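Local atomic coordinates of Alpha/beta hydrolase (Xanthomonas campestris pv. campestris, PDB entry 2QJW), a protein that probably acts as a hydrolase of the alpha/beta superfamily, although its natural substrate is not established. Residues H6-P17 with W34-D45; P96-V104 with A165-L176. All blocks are in the same frame, centred on the assembly; numbering follows the deposited sequence. Where two conformers were deposited one is given.

Contact 1 (H6-P17 with W34-D45)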
loop_
_atom_site.group_PDB
_atom_site.type_symbol
_atom_site.label_atom_id
_atom_site.label_comp_id
_atom_site.label_asym_id
_atom_site.label_seq_id
_atom_site.Cartn_x
_atom_site.Cartn_y
_atom_site.Cartn_z
ATOM N N HIS A 6 -22.119 -4.151 -6.808
ATOM C CA HIS A 6 -21.583 -4.997 -7.862
ATOM C C HIS A 6 -20.194 -4.551 -8.304
ATOM O O HIS A 6 -19.963 -3.360 -8.491
ATOM C CB HIS A 6 -22.488 -4.847 -9.052
ATOM C CG HIS A 6 -22.226 -5.787 -10.179
ATOM N ND1 HIS A 6 -22.373 -7.150 -10.052
ATOM C CD2 HIS A 6 -21.858 -5.554 -11.468
ATOM C CE1 HIS A 6 -22.135 -7.707 -11.223
ATOM N NE2 HIS A 6 -21.821 -6.762 -12.096
ATOM N N CYS A 7 -19.305 -5.527 -8.483
ATOM C CA CYS A 7 -17.937 -5.267 -8.985
ATOM C C CYS A 7 -17.785 -5.757 -10.421
ATOM O O CYS A 7 -18.203 -6.864 -10.743
ATOM C CB CYS A 7 -16.916 -5.985 -8.141
ATOM S SG CYS A 7 -16.818 -5.453 -6.454
ATOM N N ILE A 8 -17.278 -4.883 -11.289
ATOM C CA ILE A 8 -16.962 -5.269 -12.677
ATOM C C ILE A 8 -15.462 -5.299 -12.766
ATOM O O ILE A 8 -14.822 -4.305 -12.495
ATOM C CB ILE A 8 -17.577 -4.349 -13.703
ATOM C CG1 ILE A 8 -19.099 -4.244 -13.537
ATOM C CG2 ILE A 8 -17.162 -4.878 -15.124
ATOM C CD1 ILE A 8 -19.806 -3.183 -14.262
ATOM N N LEU A 9 -14.882 -6.466 -13.069
ATOM C CA LEU A 9 -13.436 -6.737 -13.015
ATOM C C LEU A 9 -12.934 -6.940 -14.436
ATOM O O LEU A 9 -13.340 -7.915 -15.082
ATOM C CB LEU A 9 -13.202 -7.994 -12.197
ATOM C CG LEU A 9 -13.987 -7.992 -10.876
ATOM C CD1 LEU A 9 -13.895 -9.353 -10.275
ATOM C CD2 LEU A 9 -13.502 -6.866 -9.929
ATOM N N ALA A 10 -12.096 -6.032 -14.956
ATOM C CA ALA A 10 -11.669 -6.044 -16.366
ATOM C C ALA A 10 -10.254 -6.537 -16.562
ATOM O O ALA A 10 -9.300 -5.922 -16.083
ATOM C CB ALA A 10 -11.773 -4.639 -16.896
ATOM N N HIS A 11 -10.155 -7.641 -17.270
ATOM C CA HIS A 11 -8.871 -8.254 -17.573
ATOM C C HIS A 11 -7.996 -7.445 -18.509
ATOM O O HIS A 11 -8.469 -6.593 -19.239
ATOM C CB HIS A 11 -9.097 -9.677 -18.100
ATOM C CG HIS A 11 -9.600 -9.773 -19.524
ATOM N ND1 HIS A 11 -8.819 -9.486 -20.643
ATOM C CD2 HIS A 11 -10.821 -10.092 -19.996
ATOM C CE1 HIS A 11 -9.556 -9.662 -21.734
ATOM N NE2 HIS A 11 -10.775 -10.011 -21.370
ATOM N N GLY A 12 -6.677 -7.708 -18.450
ATOM C CA GLY A 12 -5.716 -7.015 -19.278
ATOM C C GLY A 12 -5.667 -7.524 -20.714
ATOM O O GLY A 12 -6.332 -8.502 -21.081
ATOM N N PHE A 13 -4.799 -6.888 -21.483
ATOM C CA PHE A 13 -4.639 -7.188 -22.890
ATOM C C PHE A 13 -4.150 -8.615 -23.093
ATOM O O PHE A 13 -3.225 -9.084 -22.423
ATOM C CB PHE A 13 -3.669 -6.189 -23.532
ATOM C CG PHE A 13 -3.423 -6.432 -24.994
ATOM C CD1 PHE A 13 -4.411 -6.171 -25.918
ATOM C CD2 PHE A 13 -2.204 -6.895 -25.440
ATOM C CE1 PHE A 13 -4.170 -6.351 -27.271
ATOM C CE2 PHE A 13 -1.965 -7.087 -26.797
ATOM C CZ PHE A 13 -2.960 -6.832 -27.708
ATOM N N GLU A 14 -4.810 -9.334 -23.987
ATOM C CA GLU A 14 -4.478 -10.732 -24.327
ATOM C C GLU A 14 -4.586 -11.658 -23.129
ATOM O O GLU A 14 -4.000 -12.726 -23.120
ATOM C CB GLU A 14 -3.103 -10.878 -25.001
ATOM C CG GLU A 14 -3.137 -10.437 -26.457
ATOM C CD GLU A 14 -1.804 -10.519 -27.159
ATOM O OE1 GLU A 14 -0.747 -10.640 -26.495
ATOM O OE2 GLU A 14 -1.823 -10.421 -28.399
ATOM N N SER A 15 -5.324 -11.244 -22.104
ATOM C CA SER A 15 -5.513 -12.064 -20.992
ATOM C C SER A 15 -6.922 -12.529 -21.296
ATOM O O SER A 15 -7.325 -12.656 -22.473
ATOM C CB SER A 15 -5.363 -11.259 -19.685
ATOM O OG SER A 15 -5.473 -12.110 -18.588
ATOM N N GLY A 16 -7.713 -12.814 -20.304
ATOM C CA GLY A 16 -9.101 -13.201 -20.539
ATOM C C GLY A 16 -9.769 -13.182 -19.196
ATOM O O GLY A 16 -9.127 -12.938 -18.193
ATOM N N PRO A 17 -11.080 -13.435 -19.173
ATOM C CA PRO A 17 -11.830 -13.361 -17.906
ATOM C C PRO A 17 -11.468 -14.410 -16.836
ATOM O O PRO A 17 -11.841 -14.257 -15.676
ATOM C CB PRO A 17 -13.282 -13.543 -18.364
ATOM C CG PRO A 17 -13.141 -14.271 -19.682
ATOM C CD PRO A 17 -11.946 -13.705 -20.316
ATOM N N TRP A 34 -20.190 -8.849 -2.313
ATOM C CA TRP A 34 -20.492 -8.098 -3.477
ATOM C C TRP A 34 -20.801 -9.063 -4.625
ATOM O O TRP A 34 -20.205 -10.167 -4.679
ATOM C CB TRP A 34 -19.271 -7.227 -3.886
ATOM C CG TRP A 34 -19.087 -6.056 -2.945
ATOM C CD1 TRP A 34 -18.716 -6.125 -1.631
ATOM C CD2 TRP A 34 -19.277 -4.693 -3.243
ATOM N NE1 TRP A 34 -18.698 -4.878 -1.100
ATOM C CE2 TRP A 34 -19.048 -3.977 -2.054
ATOM C CE3 TRP A 34 -19.680 -4.008 -4.380
ATOM C CZ2 TRP A 34 -19.205 -2.608 -1.991
ATOM C CZ3 TRP A 34 -19.814 -2.621 -4.314
ATOM C CH2 TRP A 34 -19.579 -1.960 -3.124
ATOM N N THR A 35 -21.689 -8.680 -5.533
ATOM C CA THR A 35 -21.837 -9.470 -6.726
ATOM C C THR A 35 -20.676 -9.041 -7.680
ATOM O O THR A 35 -20.025 -8.028 -7.467
ATOM C CB THR A 35 -23.169 -9.319 -7.397
ATOM O OG1 THR A 35 -23.389 -7.957 -7.741
ATOM C CG2 THR A 35 -24.306 -9.785 -6.429
ATOM N N HIS A 36 -20.445 -9.812 -8.715
ATOM C CA HIS A 36 -19.278 -9.562 -9.583
ATOM C C HIS A 36 -19.421 -10.202 -10.928
ATOM O O HIS A 36 -20.166 -11.180 -11.095
ATOM C CB HIS A 36 -18.017 -10.043 -8.904
ATOM C CG HIS A 36 -18.110 -11.439 -8.413
ATOM N ND1 HIS A 36 -17.737 -12.506 -9.183
ATOM C CD2 HIS A 36 -18.588 -11.931 -7.250
ATOM C CE1 HIS A 36 -17.967 -13.619 -8.505
ATOM N NE2 HIS A 36 -18.485 -13.304 -7.325
ATOM N N GLU A 37 -18.715 -9.617 -11.899
ATOM C CA GLU A 37 -18.630 -10.171 -13.233
ATOM C C GLU A 37 -17.285 -9.801 -13.838
ATOM O O GLU A 37 -16.712 -8.789 -13.508
ATOM C CB GLU A 37 -19.756 -9.717 -14.158
ATOM C CG GLU A 37 -19.715 -8.297 -14.583
ATOM C CD GLU A 37 -20.933 -7.844 -15.364
ATOM O OE1 GLU A 37 -21.068 -8.255 -16.545
ATOM O OE2 GLU A 37 -21.735 -7.025 -14.830
ATOM N N ARG A 38 -16.812 -10.664 -14.751
ATOM C CA ARG A 38 -15.550 -10.519 -15.457
ATOM C C ARG A 38 -15.848 -10.554 -16.958
ATOM O O ARG A 38 -15.960 -11.662 -17.538
ATOM C CB ARG A 38 -14.632 -11.651 -15.065
ATOM C CG ARG A 38 -14.057 -11.468 -13.665
ATOM C CD ARG A 38 -13.408 -12.788 -13.207
ATOM N NE ARG A 38 -14.426 -13.718 -12.836
ATOM C CZ ARG A 38 -14.219 -15.014 -12.649
ATOM N NH1 ARG A 38 -13.015 -15.561 -12.828
ATOM N NH2 ARG A 38 -15.236 -15.775 -12.291
ATOM N N PRO A 39 -16.060 -9.381 -17.557
ATOM C CA PRO A 39 -16.418 -9.402 -18.977
ATOM C C PRO A 39 -15.266 -9.932 -19.855
ATOM O O PRO A 39 -14.108 -9.744 -19.526
ATOM C CB PRO A 39 -16.707 -7.961 -19.296
ATOM C CG PRO A 39 -17.066 -7.317 -17.918
ATOM C CD PRO A 39 -16.136 -8.020 -16.987
ATOM N N ASP A 40 -15.631 -10.510 -20.968
ATOM C CA ASP A 40 -14.649 -11.051 -21.909
ATOM C C ASP A 40 -14.410 -10.032 -22.984
ATOM O O ASP A 40 -15.310 -9.630 -23.725
ATOM C CB ASP A 40 -15.238 -12.314 -22.495
ATOM C CG ASP A 40 -14.207 -13.093 -23.293
ATOM O OD1 ASP A 40 -13.270 -12.462 -23.827
ATOM O OD2 ASP A 40 -14.273 -14.342 -23.302
ATOM N N PHE A 41 -13.178 -9.544 -23.055
ATOM C CA PHE A 41 -12.778 -8.613 -24.068
ATOM C C PHE A 41 -11.809 -9.247 -25.093
ATOM O O PHE A 41 -11.176 -8.480 -25.845
ATOM C CB PHE A 41 -12.074 -7.410 -23.435
ATOM C CG PHE A 41 -12.869 -6.713 -22.372
ATOM C CD1 PHE A 41 -13.854 -5.792 -22.709
ATOM C CD2 PHE A 41 -12.561 -6.903 -21.004
ATOM C CE1 PHE A 41 -14.548 -5.075 -21.729
ATOM C CE2 PHE A 41 -13.286 -6.253 -20.042
ATOM C CZ PHE A 41 -14.276 -5.327 -20.399
ATOM N N THR A 42 -11.698 -10.550 -25.125
ATOM C CA THR A 42 -10.664 -11.192 -25.932
ATOM C C THR A 42 -10.878 -10.934 -27.429
ATOM O O THR A 42 -9.908 -10.833 -28.171
ATOM C CB THR A 42 -10.549 -12.697 -25.627
ATOM O OG1 THR A 42 -11.813 -13.336 -25.790
ATOM C CG2 THR A 42 -10.037 -12.939 -24.169
ATOM N N ASP A 43 -12.119 -10.787 -27.873
ATOM C CA ASP A 43 -12.373 -10.514 -29.296
ATOM C C ASP A 43 -11.836 -9.184 -29.696
ATOM O O ASP A 43 -11.250 -9.025 -30.759
ATOM C CB ASP A 43 -13.901 -10.603 -29.621
ATOM C CG ASP A 43 -14.772 -9.724 -28.752
ATOM O OD1 ASP A 43 -14.500 -9.596 -27.522
ATOM O OD2 ASP A 43 -15.736 -9.108 -29.308
ATOM N N LEU A 44 -12.000 -8.211 -28.822
ATOM C CA LEU A 44 -11.604 -6.840 -29.067
ATOM C C LEU A 44 -10.096 -6.724 -29.083
ATOM O O LEU A 44 -9.483 -6.075 -29.971
ATOM C CB LEU A 44 -12.159 -5.934 -27.973
ATOM C CG LEU A 44 -13.700 -5.838 -27.953
ATOM C CD1 LEU A 44 -14.215 -5.315 -26.605
ATOM C CD2 LEU A 44 -14.231 -5.032 -29.157
ATOM N N ASP A 45 -9.480 -7.409 -28.162
ATOM C CA ASP A 45 -7.995 -7.345 -28.049
ATOM C C ASP A 45 -7.300 -7.911 -29.282
ATOM O O ASP A 45 -6.221 -7.398 -29.661
ATOM C CB ASP A 45 -7.500 -8.073 -26.813
ATOM C CG ASP A 45 -7.925 -7.383 -25.527
ATOM O OD1 ASP A 45 -8.401 -6.254 -25.610
ATOM O OD2 ASP A 45 -7.705 -7.990 -24.450
HETATM O O HOH W 1 -12.526 -9.257 -17.365
#
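The His6 imidazole is held at both nitrogens by the neighbouring strand. His6 NE2 donates to Glu37 OE2 at 2.7 Å, close to the ring plane and on the anti side of the carboxylate, whose plane is turned 69° from the ring. His6 ND1 pairs with Thr35 OG1, also at 2.7 Å and at the ring edge. The two bonds fix the rotation of the ring. With chi1 of -171° CG lies anti to the backbone N, and the ring reaches across to both partners. Beside it, Cys7 N donates to Thr35 O, Glu37 N to Cys7 O and Leu9 N to Glu37 O, a parallel ladder.

Past the strand ends, Phe41 N donates to His11 NE2 at 3.0 Å. Across the ring, His11 ND1 donates a hydrogen bond to Gly12 O, which leaves NE2 as the acceptor for Phe41 N. A water bridges Leu9 O, Pro39 O and His11 N. Glu14 N meets Asp45 OD2 at 3.2 Å from above the carboxylate plane; OD1 of the same group forms a salt bridge with Arg59. Asp40 OD1 accepts from Thr42 N, closing an Asx turn, and also from Thr42 OG1.

Packing fills in between. Ile8 CG2 rests on Pro39 CG at 3.7 Å, and Ala10 CB meets Phe41 CE2. Cys7 SG lies oblique to the Trp34 ring, 3.8 Å from Trp34 CE3. Gly16 CA sits over the centre of the His11 ring.

Strands 6-10 and 35-37, joined through helix 20-31, form a beta-alpha-beta unit at one edge of the parallel sheet, consistent with an alpha/beta-hydrolase fold.

Contact 2 (P96-V104 with A165-L176)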
loop_
_atom_site.group_PDB
_atom_site.type_symbol
_atom_site.label_atom_id
_atom_site.label_comp_id
_atom_site.label_asym_id
_atom_site.label_seq_id
_atom_site.Cartn_x
_atom_site.Cartn_y
_atom_site.Cartn_z
ATOM N N PRO A 96 -21.853 6.788 -12.858
ATOM C CA PRO A 96 -21.535 7.041 -11.429
ATOM C C PRO A 96 -20.898 5.776 -10.851
ATOM O O PRO A 96 -21.511 4.707 -10.839
ATOM C CB PRO A 96 -22.872 7.396 -10.812
ATOM C CG PRO A 96 -23.897 6.859 -11.710
ATOM C CD PRO A 96 -23.325 6.746 -13.075
ATOM N N THR A 97 -19.669 5.940 -10.384
ATOM C CA THR A 97 -18.832 4.849 -9.919
ATOM C C THR A 97 -18.545 5.062 -8.460
ATOM O O THR A 97 -18.208 6.154 -8.055
ATOM C CB THR A 97 -17.553 4.846 -10.774
ATOM O OG1 THR A 97 -17.911 4.717 -12.150
ATOM C CG2 THR A 97 -16.603 3.702 -10.363
ATOM N N ARG A 98 -18.718 4.008 -7.660
ATOM C CA ARG A 98 -18.546 4.065 -6.239
ATOM C C ARG A 98 -17.077 4.215 -5.822
ATOM O O ARG A 98 -16.735 4.906 -4.890
ATOM C CB ARG A 98 -19.160 2.821 -5.548
ATOM C CG ARG A 98 -19.077 2.839 -4.065
ATOM C CD ARG A 98 -19.805 3.992 -3.418
ATOM N NE ARG A 98 -19.559 4.139 -2.007
ATOM C CZ ARG A 98 -18.611 4.839 -1.436
ATOM N NH1 ARG A 98 -17.677 5.472 -2.124
ATOM N NH2 ARG A 98 -18.549 4.884 -0.117
ATOM N N ALA A 99 -16.237 3.469 -6.535
ATOM C CA ALA A 99 -14.779 3.388 -6.234
ATOM C C ALA A 99 -14.099 2.660 -7.369
ATOM O O ALA A 99 -14.749 1.994 -8.171
ATOM C CB ALA A 99 -14.512 2.637 -4.929
ATOM N N LEU A 100 -12.776 2.810 -7.404
ATOM C CA LEU A 100 -11.953 2.311 -8.492
ATOM C C LEU A 100 -10.708 1.606 -7.969
ATOM O O LEU A 100 -9.945 2.207 -7.196
ATOM C CB LEU A 100 -11.543 3.503 -9.329
ATOM C CG LEU A 100 -10.835 3.327 -10.654
ATOM C CD1 LEU A 100 -11.689 2.452 -11.673
ATOM C CD2 LEU A 100 -10.470 4.711 -11.230
ATOM N N PHE A 101 -10.468 0.370 -8.427
ATOM C CA PHE A 101 -9.313 -0.418 -8.028
ATOM C C PHE A 101 -8.478 -0.718 -9.266
ATOM O O PHE A 101 -8.957 -1.382 -10.198
ATOM C CB PHE A 101 -9.674 -1.719 -7.319
ATOM C CG PHE A 101 -8.490 -2.461 -6.838
ATOM C CD1 PHE A 101 -7.804 -2.015 -5.760
ATOM C CD2 PHE A 101 -8.064 -3.587 -7.479
ATOM C CE1 PHE A 101 -6.699 -2.729 -5.286
ATOM C CE2 PHE A 101 -6.944 -4.280 -7.033
ATOM C CZ PHE A 101 -6.251 -3.850 -5.940
ATOM N N LEU A 102 -7.255 -0.217 -9.279
ATOM C CA LEU A 102 -6.426 -0.321 -10.485
ATOM C C LEU A 102 -5.143 -1.029 -10.217
ATOM O O LEU A 102 -4.333 -0.592 -9.437
ATOM C CB LEU A 102 -6.096 1.064 -10.972
ATOM C CG LEU A 102 -7.211 2.093 -11.150
ATOM C CD1 LEU A 102 -6.734 3.493 -11.636
ATOM C CD2 LEU A 102 -8.250 1.551 -12.139
HETATM N N MSE A 103 -4.934 -2.163 -10.880
HETATM C CA MSE A 103 -3.643 -2.885 -10.874
HETATM C C MSE A 103 -2.857 -2.445 -12.122
HETATM O O MSE A 103 -3.404 -2.428 -13.219
HETATM C CB MSE A 103 -3.799 -4.372 -10.832
HETATM C CG MSE A 103 -4.596 -4.864 -9.605
HETATM SE SE MSE A 103 -4.865 -6.730 -9.505
HETATM C CE MSE A 103 -6.131 -6.803 -10.885
ATOM N N VAL A 104 -1.591 -2.082 -11.909
ATOM C CA VAL A 104 -0.622 -1.686 -12.989
ATOM C C VAL A 104 -1.316 -0.876 -14.100
ATOM O O VAL A 104 -1.312 -1.264 -15.258
ATOM C CB VAL A 104 0.225 -2.901 -13.516
ATOM C CG1 VAL A 104 1.209 -3.325 -12.416
ATOM C CG2 VAL A 104 -0.615 -4.055 -13.939
ATOM N N ALA A 165 -2.475 -7.896 -3.749
ATOM C CA ALA A 165 -3.444 -7.140 -4.550
ATOM C C ALA A 165 -4.876 -7.441 -4.134
ATOM O O ALA A 165 -5.697 -6.509 -3.966
ATOM C CB ALA A 165 -3.234 -7.444 -6.030
ATOM N N SER A 166 -5.148 -8.712 -3.822
ATOM C CA SER A 166 -6.466 -9.122 -3.354
ATOM C C SER A 166 -6.801 -8.452 -2.032
ATOM O O SER A 166 -7.922 -7.991 -1.841
ATOM C CB SER A 166 -6.470 -10.645 -3.150
ATOM O OG SER A 166 -6.396 -11.281 -4.370
ATOM N N ARG A 167 -5.854 -8.386 -1.114
ATOM C CA ARG A 167 -6.044 -7.762 0.157
ATOM C C ARG A 167 -6.292 -6.258 -0.018
ATOM O O ARG A 167 -7.110 -5.682 0.716
ATOM C CB ARG A 167 -4.845 -8.034 1.077
ATOM C CG ARG A 167 -4.934 -9.361 1.756
ATOM C CD ARG A 167 -3.803 -9.524 2.728
ATOM N NE ARG A 167 -2.569 -9.819 2.019
ATOM C CZ ARG A 167 -2.135 -11.041 1.714
ATOM N NH1 ARG A 167 -2.841 -12.138 1.990
ATOM N NH2 ARG A 167 -0.980 -11.150 1.078
ATOM N N ALA A 168 -5.568 -5.592 -0.941
ATOM C CA ALA A 168 -5.772 -4.155 -1.174
ATOM C C ALA A 168 -7.199 -3.957 -1.697
ATOM O O ALA A 168 -7.861 -3.021 -1.316
ATOM C CB ALA A 168 -4.749 -3.589 -2.156
ATOM N N PHE A 169 -7.659 -4.822 -2.604
ATOM C CA PHE A 169 -9.022 -4.695 -3.087
ATOM C C PHE A 169 -10.050 -4.890 -1.967
ATOM O O PHE A 169 -11.055 -4.159 -1.881
ATOM C CB PHE A 169 -9.263 -5.703 -4.216
ATOM C CG PHE A 169 -10.576 -5.543 -4.935
ATOM C CD1 PHE A 169 -10.998 -4.322 -5.397
ATOM C CD2 PHE A 169 -11.317 -6.681 -5.240
ATOM C CE1 PHE A 169 -12.209 -4.239 -6.078
ATOM C CE2 PHE A 169 -12.522 -6.579 -5.928
ATOM C CZ PHE A 169 -12.938 -5.396 -6.316
ATOM N N ALA A 170 -9.827 -5.889 -1.130
ATOM C CA ALA A 170 -10.693 -6.112 -0.006
ATOM C C ALA A 170 -10.773 -4.905 0.878
ATOM O O ALA A 170 -11.837 -4.550 1.388
ATOM C CB ALA A 170 -10.141 -7.346 0.807
ATOM N N GLU A 171 -9.645 -4.283 1.143
ATOM C CA GLU A 171 -9.607 -3.096 1.972
ATOM C C GLU A 171 -10.398 -1.939 1.393
ATOM O O GLU A 171 -11.020 -1.132 2.139
ATOM C CB GLU A 171 -8.168 -2.679 2.178
ATOM C CG GLU A 171 -7.454 -3.584 3.151
ATOM C CD GLU A 171 -5.944 -3.530 3.022
ATOM O OE1 GLU A 171 -5.405 -2.666 2.280
ATOM O OE2 GLU A 171 -5.295 -4.382 3.660
ATOM N N LEU A 172 -10.356 -1.832 0.063
ATOM C CA LEU A 172 -11.159 -0.834 -0.634
ATOM C C LEU A 172 -12.625 -1.177 -0.457
ATOM O O LEU A 172 -13.396 -0.298 -0.006
ATOM C CB LEU A 172 -10.840 -0.775 -2.119
ATOM C CG LEU A 172 -11.680 0.237 -2.888
ATOM C CD1 LEU A 172 -11.407 1.664 -2.507
ATOM C CD2 LEU A 172 -11.419 0.040 -4.371
ATOM N N LEU A 173 -13.039 -2.389 -0.761
ATOM C CA LEU A 173 -14.469 -2.741 -0.636
ATOM C C LEU A 173 -14.960 -2.578 0.788
ATOM O O LEU A 173 -16.087 -2.096 0.990
ATOM C CB LEU A 173 -14.731 -4.144 -1.104
ATOM C CG LEU A 173 -14.505 -4.420 -2.610
ATOM C CD1 LEU A 173 -14.800 -5.929 -2.932
ATOM C CD2 LEU A 173 -15.288 -3.379 -3.439
ATOM N N GLN A 174 -14.133 -2.903 1.756
ATOM C CA GLN A 174 -14.569 -2.833 3.166
ATOM C C GLN A 174 -14.763 -1.401 3.628
ATOM O O GLN A 174 -15.441 -1.174 4.640
ATOM C CB GLN A 174 -13.549 -3.539 4.052
ATOM C CG GLN A 174 -13.548 -5.085 3.967
ATOM C CD GLN A 174 -12.164 -5.732 4.363
ATOM O OE1 GLN A 174 -11.179 -5.031 4.657
ATOM N NE2 GLN A 174 -12.091 -7.043 4.317
ATOM N N SER A 175 -14.243 -0.413 2.899
ATOM C CA SER A 175 -14.338 0.980 3.282
ATOM C C SER A 175 -15.628 1.628 2.771
ATOM O O SER A 175 -15.869 2.827 3.040
ATOM C CB SER A 175 -13.152 1.752 2.713
ATOM O OG SER A 175 -13.212 1.978 1.319
ATOM N N LEU A 176 -16.393 0.926 1.951
ATOM C CA LEU A 176 -17.490 1.555 1.211
ATOM C C LEU A 176 -18.828 1.441 1.881
ATOM O O LEU A 176 -18.966 0.624 2.740
ATOM C CB LEU A 176 -17.593 0.853 -0.166
ATOM C CG LEU A 176 -16.299 1.011 -1.000
ATOM C CD1 LEU A 176 -16.465 0.312 -2.387
ATOM C CD2 LEU A 176 -15.743 2.429 -1.247
ATOM O OXT LEU A 176 -19.784 2.132 1.527
#
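Phe101 and Phe169 both set CG anti to the backbone N (chi1 -176° and -172°), and these torsions bring their side chains together between strand 99-103 and helix 165-174. Phe169 CB stands over the centre of the Phe101 ring, 3.9 Å from its centroid, a CH-pi contact. Phe169 CD1 comes to 3.4 Å from Phe101 CG. The two ring planes are 43° apart, so the pair is oblique. Ala168 CB meets the edge of the Phe101 ring at CE1, 3.8 Å away. Near the far end of that ring, CZ approaches Ala165 O.

The two methyls of Leu172 go to different partners: CD2 packs on Phe101 CB, and Leu172 CD1 faces Ala99 CB at 4.1 Å. Ala99 CB also touches Leu176 CD2. At the other end of the strand, the selenium of Met103, a selenomethionine, lies 3.9 Å from Ala165 CB.

The polar part is at the chain terminus. Arg98 bends at its second torsion. Arg98 NH2 reaches Leu176 OXT at 3.4 Å, a salt bridge whose hydrogen bond is weak. Leu176 CD2 lies over one face of the guanidinium.

The helix runs nearly antiparallel to the strand, and the axes of helix 165-174 and strand 99-103 approach to 9.3 Å. Strand 122-127 flanks the contact through Val125, which touches Phe101 and Ala168. Helix 20-31 lies alongside, with Val28 against Phe169 and Leu25 against Met103.

Contact 1 and contact 2 share one parallel sheet, their centres about 16 Å apart. Strand 76-81 lies between strands 6-10 and 99-103. The C-terminal helix of contact 2 nevertheless reaches contact 1 directly. Phe169 CZ is 3.9 Å from both Cys7 SG and Leu9 CD2, and Leu173 CD2 is 4.0 Å from Cys7 SG. Trp34 CH2 packs on Leu176 CD1 at 3.9 Å. Both contacts approach the probable Ser82-His156-Asp130 triad. From contact 1, Ala10 touches the likely nucleophile elbow and Gly12 lies near the triad. Val104, at the end of segment 96-104, packs on Asp130 and His156.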